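Local coordinates for protein 1,3-alpha-isomaltosidase (Kribbella flavida DSM 17836, PDB 5X3I) that hydrolyses the alpha-1,3-glucosidic linkages of the cyclic tetrasaccharide cyclobis-(1-6)-alpha-nigerosyl inside the cell, releasing isomaltose, at residues Val516-Ala521 with Ile531-Asp536; Gly174-Gln179 with Val258-Gly263; Ala351-Gly356 with Thr403-Ala408; Phe660-Asp665 with Tyr697-Glu702. The protein carries 1 engineered substitution. All coordinates share one frame; numbering follows the deposited sequence.

Interaction 1: residues Val516-Ala521 with Ile531-Asp536; sequences VTFSRA and IFWAGD. With GOL (glycerol), chain N.
Adjacent parallel strands of the family 31 TIM barrel meet here, with Phe518 paired with Ile531 and Ser519 with Phe532. Three backbone hydrogen bonds join them. Ile531 N gives to Thr517 O at 2.7 Å, Ser519 N to Ile531 O, and Trp533 N to Ser519 O. Beyond the strands the chains run into the active site. The Trp533 indole lies between two neighbours there. CB of Arg520 sits over one face as a CH-pi contact, 3.8 Å from the centroid of the six-membered ring. The Phe518 ring lies against the opposite face, its plane 15° from the indole's, but slid apart with little overlap. Phe518 CG is anti to the backbone N (chi1 -174°), which swings the edge of its ring to Ile531, Phe518 CD2 lying 3.6 Å from Ile531 CG2. On the face of Ser519 and Phe532, one water bridges Thr517 OG1, Ser519 OG and Ile531 O; Ser519 OG also bonds Thr470. A leucine in place of Trp533 removes the flat surface between Phe518 and Arg520 CB and would probably leave the arginine chain freer to shift. Arg520 NE is salt-bridged to Glu474, probably an active-site residue. Arg520 NH1 gives to glycerol O2 at 3.0 Å. Glycerol O2 donates in turn to Asp536 OD1 at 2.5 Å. The direct Arg520 NH1 to Asp536 OD2 pair is long, 3.9 Å, and works by charge alone. Asp536 is probably the proton donor. The glycerol probably comes from the crystallisation liquor, but its O2 may mark where a sugar hydroxyl could sit.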
loop_
_atom_site.group_PDB
_atom_site.type_symbol
_atom_site.label_atom_id
_atom_site.label_comp_id
_atom_site.label_asym_id
_atom_site.label_seq_id
_atom_site.Cartn_x
_atom_site.Cartn_y
_atom_site.Cartn_z
ATOM N N VAL A 516 -8.234 15.048 -2.001
ATOM C CA VAL A 516 -7.955 14.247 -0.845
ATOM C C VAL A 516 -8.459 12.845 -1.144
ATOM O O VAL A 516 -9.611 12.539 -0.934
ATOM C CB VAL A 516 -8.670 14.818 0.433
ATOM C CG1 VAL A 516 -8.432 13.931 1.640
ATOM C CG2 VAL A 516 -8.221 16.246 0.724
ATOM N N THR A 517 -7.517 11.965 -1.457
ATOM C CA THR A 517 -7.754 10.545 -1.630
ATOM C C THR A 517 -6.986 9.957 -0.461
ATOM O O THR A 517 -6.081 10.599 0.065
ATOM C CB THR A 517 -7.236 9.976 -3.001
ATOM O OG1 THR A 517 -5.906 10.436 -3.242
ATOM C CG2 THR A 517 -8.118 10.425 -4.161
ATOM N N PHE A 518 -7.405 8.788 -0.008
ATOM C CA PHE A 518 -6.783 8.118 1.107
ATOM C C PHE A 518 -6.534 6.674 0.638
ATOM O O PHE A 518 -7.476 5.899 0.529
ATOM C CB PHE A 518 -7.731 8.224 2.307
ATOM C CG PHE A 518 -7.196 7.705 3.619
ATOM C CD1 PHE A 518 -7.828 6.672 4.266
ATOM C CD2 PHE A 518 -6.132 8.308 4.248
ATOM C CE1 PHE A 518 -7.381 6.214 5.511
ATOM C CE2 PHE A 518 -5.677 7.853 5.488
ATOM C CZ PHE A 518 -6.313 6.811 6.121
ATOM N N SER A 519 -5.272 6.314 0.424
ATOM C CA SER A 519 -4.903 5.082 -0.296
ATOM C C SER A 519 -3.892 4.247 0.488
ATOM O O SER A 519 -3.078 4.799 1.197
ATOM C CB SER A 519 -4.299 5.410 -1.666
ATOM O OG SER A 519 -5.106 6.266 -2.438
ATOM N N ARG A 520 -4.002 2.926 0.445
ATOM C CA ARG A 520 -2.939 2.046 0.933
ATOM C C ARG A 520 -1.856 1.742 -0.118
ATOM O O ARG A 520 -0.691 1.603 0.211
ATOM C CB ARG A 520 -3.532 0.755 1.494
ATOM C CG ARG A 520 -4.059 -0.225 0.460
ATOM C CD ARG A 520 -4.805 -1.371 1.114
ATOM N NE ARG A 520 -5.213 -2.360 0.130
ATOM C CZ ARG A 520 -6.158 -3.271 0.316
ATOM N NH1 ARG A 520 -6.833 -3.317 1.459
ATOM N NH2 ARG A 520 -6.432 -4.138 -0.653
ATOM N N ALA A 521 -2.264 1.649 -1.380
ATOM C CA ALA A 521 -1.424 1.120 -2.441
ATOM C C ALA A 521 -0.873 2.217 -3.322
ATOM O O ALA A 521 -1.495 3.259 -3.491
ATOM C CB ALA A 521 -2.188 0.130 -3.279
ATOM N N ILE A 531 -3.392 11.071 0.193
ATOM C CA ILE A 531 -2.929 10.634 1.488
ATOM C C ILE A 531 -2.805 9.110 1.468
ATOM O O ILE A 531 -3.502 8.436 0.710
ATOM C CB ILE A 531 -3.909 11.085 2.591
ATOM C CG1 ILE A 531 -4.136 12.603 2.503
ATOM C CG2 ILE A 531 -3.421 10.711 3.959
ATOM C CD1 ILE A 531 -5.120 13.124 3.493
ATOM N N PHE A 532 -1.922 8.582 2.304
ATOM C CA PHE A 532 -1.651 7.156 2.344
ATOM C C PHE A 532 -1.710 6.648 3.772
ATOM O O PHE A 532 -1.354 7.356 4.708
ATOM C CB PHE A 532 -0.298 6.861 1.677
ATOM C CG PHE A 532 -0.285 7.231 0.223
ATOM C CD1 PHE A 532 -0.011 8.531 -0.170
ATOM C CD2 PHE A 532 -0.647 6.313 -0.739
ATOM C CE1 PHE A 532 -0.066 8.891 -1.482
ATOM C CE2 PHE A 532 -0.697 6.679 -2.067
ATOM C CZ PHE A 532 -0.401 7.979 -2.431
ATOM N N TRP A 533 -2.203 5.430 3.937
ATOM C CA TRP A 533 -2.145 4.789 5.234
ATOM C C TRP A 533 -1.528 3.395 5.095
ATOM O O TRP A 533 -1.566 2.792 4.024
ATOM C CB TRP A 533 -3.534 4.735 5.899
ATOM C CG TRP A 533 -4.327 3.484 5.696
ATOM C CD1 TRP A 533 -4.441 2.434 6.568
ATOM C CD2 TRP A 533 -5.154 3.157 4.572
ATOM N NE1 TRP A 533 -5.270 1.477 6.054
ATOM C CE2 TRP A 533 -5.730 1.896 4.832
ATOM C CE3 TRP A 533 -5.470 3.811 3.373
ATOM C CZ2 TRP A 533 -6.589 1.264 3.928
ATOM C CZ3 TRP A 533 -6.324 3.185 2.478
ATOM C CH2 TRP A 533 -6.864 1.915 2.758
ATOM N N ALA A 534 -0.983 2.897 6.197
ATOM C CA ALA A 534 -0.106 1.727 6.193
ATOM C C ALA A 534 -0.814 0.399 5.928
ATOM O O ALA A 534 -0.160 -0.624 5.859
ATOM C CB ALA A 534 0.648 1.648 7.498
ATOM N N GLY A 535 -2.141 0.409 5.822
ATOM C CA GLY A 535 -2.871 -0.798 5.477
ATOM C C GLY A 535 -3.281 -1.625 6.680
ATOM O O GLY A 535 -3.425 -1.099 7.772
ATOM N N ASP A 536 -3.457 -2.926 6.479
ATOM C CA ASP A 536 -4.113 -3.776 7.475
ATOM C C ASP A 536 -3.122 -4.440 8.441
ATOM O O ASP A 536 -2.138 -5.035 7.998
ATOM C CB ASP A 536 -4.941 -4.866 6.773
ATOM C CG ASP A 536 -5.967 -4.304 5.799
ATOM O OD1 ASP A 536 -6.287 -3.109 5.878
ATOM O OD2 ASP A 536 -6.485 -5.072 4.968
HETATM C C1 GOL N . -9.352 -1.163 2.934
HETATM O O1 GOL N . -10.720 -0.896 3.131
HETATM C C2 GOL N . -8.798 -2.015 4.067
HETATM O O2 GOL N . -7.432 -1.894 3.985
HETATM C C3 GOL N . -9.445 -1.601 5.406
HETATM O O3 GOL N . -9.022 -0.376 5.880
HETATM O O HOH W 1 -4.129 8.701 -1.985
#

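Interaction 2: residues Gly174-Gln179 with Val258-Gly263; sequences GRFRLQ and VEVALG
The Phe176 ring has Val258 over one face, with CB 3.9 Å from the ring centroid in a CH-pi contact. The valine is offset toward the rim, and its CG1 lies 3.7 Å from Phe176 CZ. The other flat group is the Arg175 guanidinium, met near its edge by Glu259. Arg175 NH1 gives a salt-bridging hydrogen bond to Glu259 OE1 at 3.0 Å. OE1 is tilted 20° from the guanidinium plane and is itself approached from above the carboxylate, whose plane stands 79° to the guanidinium. The guanidinium also makes a cation-pi contact with Trp144. A bend at chi3 (76°) turns the arginine's end toward the glutamate. The two strands are antiparallel neighbours in a sheet of the galactose mutarotase-like beta-sandwich domain. Gly174 with Val260 and Phe176 with Val258 are hydrogen-bonded pairs. Arg175 with Glu259 is the non-hydrogen-bonded pair between them. Val258 N to Phe176 O, 2.8 Å, is nearly straight at the hydrogen. Phe176, Val258 and Val260 lie on the face that packs on the other sheet, against strands 267-274 and 237-241. Arg175 and Glu259 are on the reverse face. Arg175 NE also bridges to Glu163, and Glu259 OE2 to Arg173. A methionine at Arg175 would probably leave Glu259 OE1 and Glu163 without this cationic partner. Past the strand, Leu262 CD1 comes back to within 3.4 Å of Gly174 N.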
loop_
_atom_site.group_PDB
_atom_site.type_symbol
_atom_site.label_atom_id
_atom_site.label_comp_id
_atom_site.label_asym_id
_atom_site.label_seq_id
_atom_site.Cartn_x
_atom_site.Cartn_y
_atom_site.Cartn_z
ATOM N N GLY A 174 17.879 -7.769 -16.558
ATOM C CA GLY A 174 19.205 -7.263 -16.262
ATOM C C GLY A 174 19.542 -7.406 -14.792
ATOM O O GLY A 174 18.649 -7.500 -13.941
ATOM N N ARG A 175 20.833 -7.375 -14.489
ATOM C CA ARG A 175 21.322 -7.402 -13.120
ATOM C C ARG A 175 22.655 -6.663 -13.013
ATOM O O ARG A 175 23.466 -6.705 -13.935
ATOM C CB ARG A 175 21.459 -8.839 -12.631
ATOM C CG ARG A 175 21.933 -8.967 -11.204
ATOM C CD ARG A 175 21.476 -10.275 -10.583
ATOM N NE ARG A 175 22.250 -11.417 -11.051
ATOM C CZ ARG A 175 21.922 -12.682 -10.817
ATOM N NH1 ARG A 175 20.823 -12.971 -10.134
ATOM N NH2 ARG A 175 22.689 -13.662 -11.270
ATOM N N PHE A 176 22.876 -5.979 -11.894
ATOM C CA PHE A 176 24.114 -5.245 -11.691
ATOM C C PHE A 176 24.362 -4.944 -10.224
ATOM O O PHE A 176 23.529 -5.229 -9.367
ATOM C CB PHE A 176 24.102 -3.943 -12.496
ATOM C CG PHE A 176 22.996 -2.990 -12.115
ATOM C CD1 PHE A 176 21.757 -3.068 -12.726
ATOM C CD2 PHE A 176 23.203 -2.010 -11.159
ATOM C CE1 PHE A 176 20.737 -2.189 -12.384
ATOM C CE2 PHE A 176 22.189 -1.132 -10.813
ATOM C CZ PHE A 176 20.953 -1.228 -11.427
ATOM N N ARG A 177 25.504 -4.338 -9.944
ATOM C CA ARG A 177 25.918 -4.099 -8.572
ATOM C C ARG A 177 26.256 -2.633 -8.377
ATOM O O ARG A 177 26.937 -2.029 -9.199
ATOM C CB ARG A 177 27.125 -4.962 -8.195
ATOM C CG ARG A 177 26.818 -6.419 -7.861
ATOM C CD ARG A 177 26.698 -7.260 -9.110
ATOM N NE ARG A 177 26.529 -8.679 -8.813
ATOM C CZ ARG A 177 26.236 -9.598 -9.726
ATOM N NH1 ARG A 177 26.095 -10.866 -9.368
ATOM N NH2 ARG A 177 26.070 -9.251 -10.996
ATOM N N LEU A 178 25.758 -2.059 -7.292
ATOM C CA LEU A 178 26.135 -0.708 -6.922
ATOM C C LEU A 178 27.126 -0.789 -5.782
ATOM O O LEU A 178 26.906 -1.512 -4.823
ATOM C CB LEU A 178 24.912 0.124 -6.521
ATOM C CG LEU A 178 23.881 0.418 -7.604
ATOM C CD1 LEU A 178 22.671 1.108 -7.001
ATOM C CD2 LEU A 178 24.482 1.276 -8.696
ATOM N N GLN A 179 28.216 -0.043 -5.895
ATOM C CA GLN A 179 29.268 -0.073 -4.893
ATOM C C GLN A 179 28.880 0.668 -3.618
ATOM O O GLN A 179 28.496 1.827 -3.657
ATOM C CB GLN A 179 30.557 0.519 -5.463
ATOM C CG GLN A 179 31.742 -0.431 -5.428
ATOM C CD GLN A 179 31.596 -1.578 -6.412
ATOM O OE1 GLN A 179 31.128 -1.390 -7.535
ATOM N NE2 GLN A 179 31.990 -2.774 -5.991
ATOM N N VAL A 258 21.279 -5.313 -7.753
ATOM C CA VAL A 258 19.975 -4.918 -8.279
ATOM C C VAL A 258 19.588 -5.734 -9.507
ATOM O O VAL A 258 20.308 -5.743 -10.501
ATOM C CB VAL A 258 19.949 -3.417 -8.656
ATOM C CG1 VAL A 258 18.577 -3.020 -9.182
ATOM C CG2 VAL A 258 20.324 -2.557 -7.464
ATOM N N GLU A 259 18.445 -6.408 -9.433
ATOM C CA GLU A 259 17.929 -7.206 -10.539
ATOM C C GLU A 259 16.649 -6.568 -11.073
ATOM O O GLU A 259 15.781 -6.152 -10.300
ATOM C CB GLU A 259 17.675 -8.650 -10.092
ATOM C CG GLU A 259 17.469 -9.650 -11.213
ATOM C CD GLU A 259 17.499 -11.095 -10.728
ATOM O OE1 GLU A 259 18.263 -11.410 -9.797
ATOM O OE2 GLU A 259 16.742 -11.920 -11.268
ATOM N N VAL A 260 16.542 -6.512 -12.394
ATOM C CA VAL A 260 15.496 -5.777 -13.079
ATOM C C VAL A 260 14.788 -6.577 -14.176
ATOM O O VAL A 260 15.418 -7.004 -15.139
ATOM C CB VAL A 260 16.073 -4.509 -13.728
ATOM C CG1 VAL A 260 14.989 -3.759 -14.461
ATOM C CG2 VAL A 260 16.741 -3.639 -12.682
ATOM N N ALA A 261 13.477 -6.757 -14.043
ATOM C CA ALA A 261 12.686 -7.360 -15.108
ATOM C C ALA A 261 12.649 -6.429 -16.311
ATOM O O ALA A 261 12.548 -5.215 -16.154
ATOM C CB ALA A 261 11.281 -7.667 -14.632
ATOM N N LEU A 262 12.734 -7.003 -17.508
ATOM C CA LEU A 262 12.817 -6.225 -18.738
ATOM C C LEU A 262 11.628 -6.465 -19.650
ATOM O O LEU A 262 10.974 -7.498 -19.576
ATOM C CB LEU A 262 14.108 -6.556 -19.505
ATOM C CG LEU A 262 15.439 -6.238 -18.828
ATOM C CD1 LEU A 262 16.596 -6.883 -19.585
ATOM C CD2 LEU A 262 15.634 -4.739 -18.748
ATOM N N GLY A 263 11.356 -5.486 -20.502
ATOM C CA GLY A 263 10.443 -5.658 -21.612
ATOM C C GLY A 263 11.229 -6.037 -22.859
ATOM O O GLY A 263 12.243 -6.712 -22.767
#

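Interaction 3: residues Ala351-Gly356 with Thr403-Ala408; sequences AVTEDG and TGQVAA. With SO4 (sulfate ion), chain D.
Gln405 reaches Thr353 through two torsions: CG stands anti to the backbone N (chi1 -169°), and the chain then bends at chi2 (67°). The bend lays the amide against the backbone of the loop 351-356. Gln405 OE1 takes Thr353 N at 2.9 Å, in the carbonyl plane and on a lone pair. Gln405 NE2 gives a hydrogen bond to Thr353 O at 3.2 Å. A second bond from Gln405 NE2, to Thr353 OG1, is weak. Thr353 OG1 is bonded more firmly to Ser357 O. Thr353 O also accepts from Gly356 N, which closes a type I beta turn from Thr353 to Gly356. The two donors reach this oxygen from opposite faces of its plane. Val352 slides past the glutamine in the reverse direction, with CG1 3.5 Å from Gln405 OE1 and CG2 3.7 Å from Gln405 N. Ala408, one helical turn on, puts its CB 3.6 Å from Thr353 O. A water joins Glu354 O to Ala408 O. Gly356 has a positive phi and lies against Ala408 O, where a side chain would be crowded. At the other end, Thr403 gives its N and OG1 to the same oxygen of a sulfate. The contact joins a surface loop of the TIM-barrel domain to the first turn of helix 404-415. It lies away from the active site. Further partners hold the glutamine: His359 NE2 gives to Gln405 OE1, and Gln405 NE2 gives to Asp409 OD1. Both ends of the amide thus have defined roles, and turning it over would probably set OE1 against Thr353 O and NE2 against Thr353 N.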
loop_
_atom_site.group_PDB
_atom_site.type_symbol
_atom_site.label_atom_id
_atom_site.label_comp_id
_atom_site.label_asym_id
_atom_site.label_seq_id
_atom_site.Cartn_x
_atom_site.Cartn_y
_atom_site.Cartn_z
ATOM N N ALA A 351 -34.258 4.454 -11.240
ATOM C CA ALA A 351 -34.403 3.675 -12.455
ATOM C C ALA A 351 -33.016 3.358 -13.002
ATOM O O ALA A 351 -32.225 4.254 -13.213
ATOM C CB ALA A 351 -35.225 4.428 -13.483
ATOM N N VAL A 352 -32.731 2.081 -13.219
ATOM C CA VAL A 352 -31.454 1.646 -13.785
ATOM C C VAL A 352 -31.230 2.218 -15.187
ATOM O O VAL A 352 -32.138 2.243 -16.004
ATOM C CB VAL A 352 -31.375 0.099 -13.846
ATOM C CG1 VAL A 352 -30.160 -0.368 -14.654
ATOM C CG2 VAL A 352 -31.352 -0.502 -12.444
ATOM N N THR A 353 -30.020 2.686 -15.470
ATOM C CA THR A 353 -29.715 3.112 -16.821
ATOM C C THR A 353 -29.118 1.912 -17.555
ATOM O O THR A 353 -27.987 1.488 -17.274
ATOM C CB THR A 353 -28.752 4.336 -16.831
ATOM O OG1 THR A 353 -27.715 4.144 -15.869
ATOM C CG2 THR A 353 -29.501 5.605 -16.460
ATOM N N GLU A 354 -29.898 1.376 -18.500
ATOM C CA GLU A 354 -29.546 0.170 -19.247
ATOM C C GLU A 354 -28.228 0.354 -19.993
ATOM O O GLU A 354 -27.527 -0.612 -20.247
ATOM C CB GLU A 354 -30.644 -0.218 -20.271
ATOM C CG GLU A 354 -31.953 -0.846 -19.731
ATOM C CD GLU A 354 -32.860 -1.448 -20.848
ATOM O OE1 GLU A 354 -33.799 -0.760 -21.317
ATOM O OE2 GLU A 354 -32.644 -2.620 -21.253
ATOM N N ASP A 355 -27.903 1.592 -20.348
ATOM C CA ASP A 355 -26.731 1.855 -21.183
ATOM C C ASP A 355 -25.424 1.949 -20.388
ATOM O O ASP A 355 -24.363 2.104 -20.958
ATOM C CB ASP A 355 -26.934 3.141 -21.980
ATOM C CG ASP A 355 -27.124 4.360 -21.091
ATOM O OD1 ASP A 355 -27.166 4.227 -19.856
ATOM O OD2 ASP A 355 -27.257 5.462 -21.636
ATOM N N GLY A 356 -25.510 1.874 -19.069
ATOM C CA GLY A 356 -24.332 2.013 -18.235
ATOM C C GLY A 356 -23.849 3.446 -18.062
ATOM O O GLY A 356 -22.707 3.675 -17.680
ATOM N N THR A 403 -28.242 -8.898 -12.992
ATOM C CA THR A 403 -29.124 -7.759 -13.216
ATOM C C THR A 403 -28.724 -6.518 -12.433
ATOM O O THR A 403 -27.793 -6.544 -11.642
ATOM C CB THR A 403 -30.566 -8.091 -12.828
ATOM O OG1 THR A 403 -30.594 -8.517 -11.462
ATOM C CG2 THR A 403 -31.118 -9.197 -13.713
ATOM N N GLY A 404 -29.476 -5.443 -12.640
ATOM C CA GLY A 404 -29.269 -4.200 -11.922
ATOM C C GLY A 404 -28.257 -3.283 -12.577
ATOM O O GLY A 404 -27.704 -3.595 -13.628
ATOM N N GLN A 405 -28.028 -2.137 -11.951
ATOM C CA GLN A 405 -27.067 -1.175 -12.453
ATOM C C GLN A 405 -25.668 -1.763 -12.553
ATOM O O GLN A 405 -24.932 -1.459 -13.480
ATOM C CB GLN A 405 -27.020 0.058 -11.559
ATOM C CG GLN A 405 -26.246 1.176 -12.194
ATOM C CD GLN A 405 -26.949 1.700 -13.420
ATOM O OE1 GLN A 405 -28.095 2.142 -13.341
ATOM N NE2 GLN A 405 -26.276 1.646 -14.565
ATOM N N VAL A 406 -25.309 -2.600 -11.585
ATOM C CA VAL A 406 -23.975 -3.163 -11.545
ATOM C C VAL A 406 -23.706 -4.019 -12.793
ATOM O O VAL A 406 -22.609 -3.976 -13.343
ATOM C CB VAL A 406 -23.748 -3.984 -10.247
ATOM C CG1 VAL A 406 -24.696 -5.187 -10.167
ATOM C CG2 VAL A 406 -22.293 -4.408 -10.129
ATOM N N ALA A 407 -24.716 -4.763 -13.251
ATOM C CA ALA A 407 -24.582 -5.609 -14.435
ATOM C C ALA A 407 -24.594 -4.777 -15.708
ATOM O O ALA A 407 -23.850 -5.060 -16.645
ATOM C CB ALA A 407 -25.693 -6.651 -14.482
ATOM N N ALA A 408 -25.437 -3.751 -15.734
ATOM C CA ALA A 408 -25.477 -2.852 -16.872
ATOM C C ALA A 408 -24.122 -2.168 -17.066
ATOM O O ALA A 408 -23.663 -2.024 -18.184
ATOM C CB ALA A 408 -26.571 -1.818 -16.702
HETATM S S SO4 D . -28.850 -11.470 -9.724
HETATM O O1 SO4 D . -28.449 -10.212 -10.341
HETATM O O2 SO4 D . -30.097 -11.903 -10.344
HETATM O O3 SO4 D . -27.814 -12.481 -9.919
HETATM O O4 SO4 D . -29.055 -11.270 -8.294
HETATM O O HOH W 2 -25.002 -1.364 -20.599
#

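Interaction 4: residues Phe660-Asp665 with Tyr697-Glu702; sequences FDHEND and YLPAGE. With SO4 (sulfate ion), chain K.
His662 and Pro699 make the close-packed part of this contact. The CB-CG edge of Pro699 sits over the face of the His662 imidazole, with CB 3.5 Å from the ring centroid and only 7° off its normal, a CH-pi contact. Pro699 CG also comes within 3.4 Å of His662 NE2. The opposite face of the ring has Asp661 CB on it, so the imidazole is held between two aliphatic groups. Beside it Asp665 meets Tyr697. The modelled distance from Tyr697 OH to Asp665 OD2, 2.3 Å, is doubtful in its detail, but the hydroxyl points at this carboxylate. OD2 lies at the edge of the tyrosine ring, and the carboxylate plane is 82° from that of the ring. The outer side is looser. There a water links Asp665 OD2 to Ala700 N. Ala700 and the residues after it are exposed, and Glu702 N binds a sulfate at 2.7 Å from O4. A type I turn from His662 to Asp665 presents both residues to the end of strand 693-698. In the C-terminal domain, Pro699 rests on Leu682 of strand 681-683 and Tyr697 on Leu716 of strand 715-720. Phe660 packs on Pro277 of helix 277-288, much earlier in the chain.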
loop_
_atom_site.group_PDB
_atom_site.type_symbol
_atom_site.label_atom_id
_atom_site.label_comp_id
_atom_site.label_asym_id
_atom_site.label_seq_id
_atom_site.Cartn_x
_atom_site.Cartn_y
_atom_site.Cartn_z
ATOM N N PHE A 660 18.426 12.817 7.786
ATOM C CA PHE A 660 18.257 13.956 6.890
ATOM C C PHE A 660 18.992 15.182 7.394
ATOM O O PHE A 660 19.655 15.881 6.634
ATOM C CB PHE A 660 16.772 14.289 6.697
ATOM C CG PHE A 660 16.096 13.427 5.674
ATOM C CD1 PHE A 660 16.021 13.830 4.359
ATOM C CD2 PHE A 660 15.573 12.201 6.024
ATOM C CE1 PHE A 660 15.419 13.033 3.417
ATOM C CE2 PHE A 660 14.972 11.393 5.085
ATOM C CZ PHE A 660 14.892 11.809 3.782
ATOM N N ASP A 661 18.915 15.429 8.687
ATOM C CA ASP A 661 19.564 16.580 9.269
ATOM C C ASP A 661 20.901 16.247 9.924
ATOM O O ASP A 661 21.650 17.114 10.215
ATOM C CB ASP A 661 18.662 17.276 10.280
ATOM C CG ASP A 661 17.381 17.807 9.664
ATOM O OD1 ASP A 661 17.433 18.419 8.634
ATOM O OD2 ASP A 661 16.343 17.576 10.234
ATOM N N HIS A 662 21.158 14.987 10.185
ATOM C CA HIS A 662 22.350 14.591 10.888
ATOM C C HIS A 662 23.071 13.415 10.229
ATOM O O HIS A 662 23.386 12.447 10.870
ATOM C CB HIS A 662 21.987 14.251 12.310
ATOM C CG HIS A 662 21.181 15.300 12.998
ATOM N ND1 HIS A 662 21.741 16.413 13.563
ATOM C CD2 HIS A 662 19.855 15.397 13.219
ATOM C CE1 HIS A 662 20.792 17.166 14.077
ATOM N NE2 HIS A 662 19.641 16.568 13.887
ATOM N N GLU A 663 23.331 13.518 8.949
ATOM C CA GLU A 663 23.851 12.389 8.217
ATOM C C GLU A 663 25.149 11.787 8.833
ATOM O O GLU A 663 25.314 10.588 8.785
ATOM C CB GLU A 663 23.990 12.724 6.741
ATOM C CG GLU A 663 24.737 13.996 6.502
ATOM C CD GLU A 663 24.744 14.406 5.077
ATOM O OE1 GLU A 663 24.483 15.575 4.846
ATOM O OE2 GLU A 663 25.029 13.567 4.213
ATOM N N ASN A 664 25.991 12.620 9.467
ATOM C CA ASN A 664 27.311 12.238 9.944
ATOM C C ASN A 664 27.351 11.820 11.403
ATOM O O ASN A 664 28.421 11.567 11.951
ATOM C CB ASN A 664 28.298 13.379 9.710
ATOM C CG ASN A 664 28.479 13.689 8.240
ATOM O OD1 ASN A 664 28.529 12.783 7.408
ATOM N ND2 ASN A 664 28.560 14.971 7.907
ATOM N N ASP A 665 26.190 11.764 12.038
ATOM C CA ASP A 665 26.106 11.251 13.398
ATOM C C ASP A 665 25.798 9.763 13.353
ATOM O O ASP A 665 24.691 9.363 12.999
ATOM C CB ASP A 665 25.037 12.000 14.201
ATOM C CG ASP A 665 25.019 11.606 15.669
ATOM O OD1 ASP A 665 25.538 10.531 16.022
ATOM O OD2 ASP A 665 24.478 12.372 16.485
ATOM N N TYR A 697 17.580 9.621 22.150
ATOM C CA TYR A 697 18.852 10.191 21.749
ATOM C C TYR A 697 18.630 11.502 21.027
ATOM O O TYR A 697 18.067 11.542 19.935
ATOM C CB TYR A 697 19.654 9.231 20.859
ATOM C CG TYR A 697 20.892 9.881 20.277
ATOM C CD1 TYR A 697 22.023 10.089 21.055
ATOM C CD2 TYR A 697 20.924 10.308 18.962
ATOM C CE1 TYR A 697 23.149 10.699 20.536
ATOM C CE2 TYR A 697 22.047 10.915 18.435
ATOM C CZ TYR A 697 23.158 11.105 19.230
ATOM O OH TYR A 697 24.276 11.708 18.705
ATOM N N LEU A 698 19.084 12.577 21.649
ATOM C CA LEU A 698 18.984 13.895 21.057
ATOM C C LEU A 698 20.278 14.244 20.343
ATOM O O LEU A 698 21.330 14.304 20.962
ATOM C CB LEU A 698 18.668 14.940 22.124
ATOM C CG LEU A 698 17.375 14.751 22.914
ATOM C CD1 LEU A 698 17.233 15.842 23.955
ATOM C CD2 LEU A 698 16.188 14.754 21.979
ATOM N N PRO A 699 20.195 14.503 19.036
ATOM C CA PRO A 699 21.375 14.876 18.257
ATOM C C PRO A 699 21.861 16.272 18.621
ATOM O O PRO A 699 21.343 16.874 19.561
ATOM C CB PRO A 699 20.872 14.827 16.817
ATOM C CG PRO A 699 19.412 15.112 16.930
ATOM C CD PRO A 699 18.969 14.495 18.220
ATOM N N ALA A 700 22.831 16.781 17.873
ATOM C CA ALA A 700 23.441 18.073 18.168
ATOM C C ALA A 700 22.407 19.187 18.147
ATOM O O ALA A 700 21.408 19.095 17.447
ATOM C CB ALA A 700 24.544 18.373 17.180
ATOM N N GLY A 701 22.678 20.246 18.905
ATOM C CA GLY A 701 21.752 21.351 19.097
ATOM C C GLY A 701 21.162 21.388 20.492
ATOM O O GLY A 701 21.484 20.548 21.326
ATOM N N GLU A 702 20.318 22.385 20.752
ATOM C CA GLU A 702 19.765 22.594 22.090
ATOM C C GLU A 702 18.295 22.206 22.165
ATOM O O GLU A 702 17.516 22.533 21.280
ATOM C CB GLU A 702 19.937 24.047 22.520
ATOM C CG GLU A 702 21.379 24.517 22.541
ATOM C CD GLU A 702 21.624 25.562 23.606
ATOM O OE1 GLU A 702 21.376 25.263 24.793
ATOM O OE2 GLU A 702 22.056 26.681 23.258
HETATM S S SO4 K . 18.673 25.401 18.654
HETATM O O1 SO4 K . 18.813 26.392 19.715
HETATM O O2 SO4 K . 17.310 25.468 18.149
HETATM O O3 SO4 K . 19.613 25.684 17.574
HETATM O O4 SO4 K . 18.948 24.068 19.180
HETATM O O HOH W 3 24.483 14.947 16.268
#

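From the N terminus, interaction 2 comes first. It brings strands 170-179 and 255-261 side by side, closing a long excursion within the beta-sandwich. Interaction 3 follows, tying a loop of the TIM-barrel domain back to the start of helix 404-415. Interaction 1 closes a short connection between consecutive barrel strands, near the centre of the chain. Interaction 4 comes last and joins a loop of the C-terminal domain to the end of strand 693-698. The four are in series: none nests in or crosses another, and none touch. Interactions 3 and 1 share the barrel domain. Interactions 3 and 4 lie on opposite sides of the chain's centre, their centres about 60 Å apart.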